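Local coordinates for Lmo2241 protein (Listeria monocytogenes, PDB 4HAM) that probably binds DNA and regulates transcription as a GntR-family winged helix-turn-helix protein, at residues 27-38 / 74-82. Sequence-based numbering, arbitrary orientation. Where two conformers were deposited one is given.
Sequences VVKGVLQEGEKI and KGTFIANQT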
loop_
_atom_site.group_PDB
_atom_site.type_symbol
_atom_site.label_atom_id
_atom_site.label_comp_id
_atom_site.label_asym_id
_atom_site.label_seq_id
_atom_site.Cartn_x
_atom_site.Cartn_y
_atom_site.Cartn_z
ATOM N N VAL A 27 -19.120 -3.549 -3.809
ATOM C CA VAL A 27 -19.465 -4.889 -3.366
ATOM C C VAL A 27 -19.427 -4.942 -1.846
ATOM O O VAL A 27 -20.362 -5.446 -1.220
ATOM C CB VAL A 27 -18.536 -5.977 -3.967
ATOM C CG1 VAL A 27 -18.804 -7.325 -3.322
ATOM C CG2 VAL A 27 -18.714 -6.051 -5.470
ATOM N N VAL A 28 -18.368 -4.402 -1.246
ATOM C CA VAL A 28 -18.283 -4.365 0.216
ATOM C C VAL A 28 -19.487 -3.663 0.850
ATOM O O VAL A 28 -20.022 -4.128 1.852
ATOM C CB VAL A 28 -16.972 -3.709 0.699
ATOM C CG1 VAL A 28 -17.040 -3.407 2.193
ATOM C CG2 VAL A 28 -15.783 -4.619 0.374
ATOM N N LYS A 29 -19.917 -2.555 0.251
ATOM C CA LYS A 29 -21.071 -1.801 0.737
ATOM C C LYS A 29 -22.399 -2.517 0.572
ATOM O O LYS A 29 -23.386 -2.133 1.195
ATOM C CB LYS A 29 -21.198 -0.465 0.002
ATOM C CG LYS A 29 -20.120 0.551 0.330
ATOM C CD LYS A 29 -20.349 1.832 -0.461
ATOM C CE LYS A 29 -19.053 2.630 -0.614
ATOM N NZ LYS A 29 -18.405 2.896 0.699
ATOM N N GLY A 30 -22.444 -3.522 -0.297
ATOM C CA GLY A 30 -23.716 -4.161 -0.610
ATOM C C GLY A 30 -24.498 -3.418 -1.684
ATOM O O GLY A 30 -25.626 -3.785 -2.012
ATOM N N VAL A 31 -23.891 -2.381 -2.253
ATOM C CA VAL A 31 -24.515 -1.659 -3.350
ATOM C C VAL A 31 -24.538 -2.571 -4.560
ATOM O O VAL A 31 -25.498 -2.561 -5.335
ATOM C CB VAL A 31 -23.769 -0.348 -3.680
ATOM C CG1 VAL A 31 -24.179 0.183 -5.046
ATOM C CG2 VAL A 31 -24.026 0.684 -2.584
ATOM N N LEU A 32 -23.469 -3.351 -4.712
ATOM C CA LEU A 32 -23.429 -4.449 -5.681
ATOM C C LEU A 32 -23.522 -5.780 -4.927
ATOM O O LEU A 32 -22.824 -5.995 -3.934
ATOM C CB LEU A 32 -22.150 -4.383 -6.518
ATOM C CG LEU A 32 -22.073 -3.243 -7.536
ATOM C CD1 LEU A 32 -20.648 -3.100 -8.115
ATOM C CD2 LEU A 32 -23.083 -3.497 -8.645
ATOM N N GLN A 33 -24.400 -6.664 -5.389
ATOM C CA GLN A 33 -24.641 -7.934 -4.709
ATOM C C GLN A 33 -24.178 -9.083 -5.593
ATOM O O GLN A 33 -24.133 -8.939 -6.803
ATOM C CB GLN A 33 -26.137 -8.101 -4.449
ATOM C CG GLN A 33 -26.739 -7.060 -3.519
ATOM C CD GLN A 33 -28.229 -7.258 -3.331
ATOM O OE1 GLN A 33 -29.012 -7.141 -4.281
ATOM N NE2 GLN A 33 -28.632 -7.577 -2.103
ATOM N N GLU A 34 -23.862 -10.219 -4.975
ATOM C CA GLU A 34 -23.508 -11.434 -5.702
ATOM C C GLU A 34 -24.542 -11.693 -6.793
ATOM O O GLU A 34 -25.746 -11.569 -6.553
ATOM C CB GLU A 34 -23.432 -12.627 -4.737
ATOM C CG GLU A 34 -23.105 -13.964 -5.400
ATOM C CD GLU A 34 -22.969 -15.114 -4.405
ATOM O OE1 GLU A 34 -23.140 -16.286 -4.817
ATOM O OE2 GLU A 34 -22.683 -14.850 -3.217
ATOM N N GLY A 35 -24.078 -11.999 -8.001
ATOM C CA GLY A 35 -24.990 -12.353 -9.079
ATOM C C GLY A 35 -25.524 -11.152 -9.842
ATOM O O GLY A 35 -26.145 -11.311 -10.888
ATOM N N GLU A 36 -25.295 -9.945 -9.330
ATOM C CA GLU A 36 -25.837 -8.766 -9.995
ATOM C C GLU A 36 -25.140 -8.493 -11.336
ATOM O O GLU A 36 -23.924 -8.582 -11.441
ATOM C CB GLU A 36 -25.730 -7.546 -9.078
ATOM C CG GLU A 36 -26.251 -6.271 -9.672
ATOM C CD GLU A 36 -26.438 -5.189 -8.618
ATOM O OE1 GLU A 36 -26.287 -5.489 -7.412
ATOM O OE2 GLU A 36 -26.726 -4.037 -8.992
ATOM N N LYS A 37 -25.917 -8.167 -12.360
ATOM C CA LYS A 37 -25.337 -7.888 -13.672
ATOM C C LYS A 37 -24.838 -6.450 -13.692
ATOM O O LYS A 37 -25.587 -5.542 -13.345
ATOM C CB LYS A 37 -26.392 -8.085 -14.765
ATOM C CG LYS A 37 -25.888 -7.819 -16.181
ATOM C CD LYS A 37 -26.936 -8.221 -17.226
ATOM C CE LYS A 37 -26.410 -8.005 -18.635
ATOM N NZ LYS A 37 -27.312 -8.572 -19.678
ATOM N N ILE A 38 -23.580 -6.243 -14.077
ATOM C CA ILE A 38 -23.056 -4.891 -14.188
ATOM C C ILE A 38 -22.953 -4.487 -15.659
ATOM O O ILE A 38 -23.251 -5.272 -16.558
ATOM C CB ILE A 38 -21.693 -4.714 -13.474
ATOM C CG1 ILE A 38 -20.619 -5.598 -14.106
ATOM C CG2 ILE A 38 -21.829 -5.041 -11.985
ATOM C CD1 ILE A 38 -19.232 -5.443 -13.451
ATOM N N LYS A 74 -23.734 -13.443 -22.359
ATOM C CA LYS A 74 -24.737 -13.288 -21.309
ATOM C C LYS A 74 -24.499 -12.013 -20.508
ATOM O O LYS A 74 -25.443 -11.362 -20.098
ATOM C CB LYS A 74 -24.730 -14.488 -20.357
ATOM C CG LYS A 74 -25.019 -15.845 -21.023
ATOM C CD LYS A 74 -26.424 -15.911 -21.588
ATOM C CE LYS A 74 -26.855 -17.351 -21.850
ATOM N NZ LYS A 74 -26.327 -17.882 -23.142
ATOM N N GLY A 75 -23.238 -11.679 -20.258
ATOM C CA GLY A 75 -22.920 -10.439 -19.566
ATOM C C GLY A 75 -21.862 -10.597 -18.497
ATOM O O GLY A 75 -21.220 -11.650 -18.389
ATOM N N THR A 76 -21.679 -9.545 -17.699
ATOM C CA THR A 76 -20.691 -9.567 -16.629
ATOM C C THR A 76 -21.432 -9.403 -15.308
ATOM O O THR A 76 -22.304 -8.545 -15.188
ATOM C CB THR A 76 -19.665 -8.427 -16.810
ATOM O OG1 THR A 76 -19.028 -8.570 -18.085
ATOM C CG2 THR A 76 -18.607 -8.461 -15.705
ATOM N N PHE A 77 -21.086 -10.232 -14.325
ATOM C CA PHE A 77 -21.846 -10.314 -13.079
ATOM C C PHE A 77 -20.908 -10.237 -11.894
ATOM O O PHE A 77 -19.728 -10.567 -12.015
ATOM C CB PHE A 77 -22.606 -11.640 -13.009
ATOM C CG PHE A 77 -23.495 -11.885 -14.191
ATOM C CD1 PHE A 77 -24.805 -11.413 -14.198
ATOM C CD2 PHE A 77 -23.009 -12.541 -15.314
ATOM C CE1 PHE A 77 -25.624 -11.616 -15.299
ATOM C CE2 PHE A 77 -23.821 -12.756 -16.417
ATOM C CZ PHE A 77 -25.126 -12.291 -16.416
ATOM N N ILE A 78 -21.427 -9.821 -10.742
ATOM C CA ILE A 78 -20.649 -9.906 -9.517
ATOM C C ILE A 78 -20.504 -11.383 -9.121
ATOM O O ILE A 78 -21.479 -12.131 -9.101
ATOM C CB ILE A 78 -21.294 -9.101 -8.370
ATOM C CG1 ILE A 78 -21.421 -7.626 -8.763
ATOM C CG2 ILE A 78 -20.497 -9.266 -7.077
ATOM C CD1 ILE A 78 -20.106 -6.968 -9.230
ATOM N N ALA A 79 -19.281 -11.806 -8.822
ATOM C CA ALA A 79 -19.007 -13.223 -8.564
ATOM C C ALA A 79 -19.444 -13.654 -7.175
ATOM O O ALA A 79 -19.796 -12.819 -6.344
ATOM C CB ALA A 79 -17.518 -13.508 -8.768
ATOM N N ASN A 80 -19.434 -14.964 -6.933
ATOM C CA ASN A 80 -19.802 -15.505 -5.634
ATOM C C ASN A 80 -19.074 -14.815 -4.490
ATOM O O ASN A 80 -17.861 -14.603 -4.546
ATOM C CB ASN A 80 -19.583 -17.023 -5.585
ATOM C CG ASN A 80 -19.751 -17.588 -4.188
ATOM O OD1 ASN A 80 -18.834 -17.521 -3.369
ATOM N ND2 ASN A 80 -20.925 -18.150 -3.908
ATOM N N GLN A 81 -19.835 -14.443 -3.466
ATOM C CA GLN A 81 -19.308 -13.677 -2.344
ATOM C C GLN A 81 -19.541 -14.417 -1.035
ATOM O O GLN A 81 -18.828 -14.203 -0.056
ATOM C CB GLN A 81 -19.976 -12.295 -2.276
ATOM C CG GLN A 81 -19.685 -11.385 -3.471
ATOM C CD GLN A 81 -18.224 -11.009 -3.561
ATOM O OE1 GLN A 81 -17.571 -10.764 -2.542
ATOM N NE2 GLN A 81 -17.698 -10.968 -4.775
ATOM N N THR A 82 -20.544 -15.289 -1.025
ATOM C CA THR A 82 -20.974 -15.960 0.199
ATOM C C THR A 82 -19.925 -16.900 0.788
ATOM O O THR A 82 -19.433 -16.672 1.893
ATOM C CB THR A 82 -22.297 -16.732 -0.003
ATOM O OG1 THR A 82 -22.488 -17.006 -1.397
ATOM C CG2 THR A 82 -23.475 -15.918 0.512
HETATM O O HOH W 1 -22.874 -7.191 -18.509
#
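Ile78 packs against Val27, Leu32 and Ile38 in the winged helix-turn-helix domain, where the end of the wing's return strand, 75-78, meets residues 27-38, the tail of helix 15-29 and the short edge strand after it. Its CG1 is anti to the carbonyl carbon (chi1 -59°), and the bend at chi2 carries CD1 to CG2 of Ile38, 3.8 Å away, the two side chains crossing at about a right angle. Leu32 also crosses it squarely, its CB touching Ile78 CG1, while Val27 slides past in the opposite direction with CG2 4.0 Å from Ile78 CG2. Ile68 packs on Ile38 and Ile78, and Tyr59 on Ile38. On the other face of the sheet the extended Lys37 crosses the Phe77 side chain obliquely, CB 3.7 Å from CE1. The backbones are tied by Gly35 N to Ile78 O, Ile78 N to Glu36 O and Ile38 N to Thr76 O; a water bridges Ile38 O and Thr76 N. Beyond the strand, Gln81 meets Val27 CG1 with its amide, whose NE2 also bonds Tyr107 of the second subunit and whose OE1 bonds Lys84. Glu34 has two conformers; in the one described, it reaches out extended, and OE2 takes Gln81 N from above the carboxylate plane at 2.9 Å. Less certainly, since Thr82 is poorly ordered, OE2 also accepts Thr82 N, syn but tilted from the plane, and Thr82 OG1 on its syn lone pair at 2.8 Å.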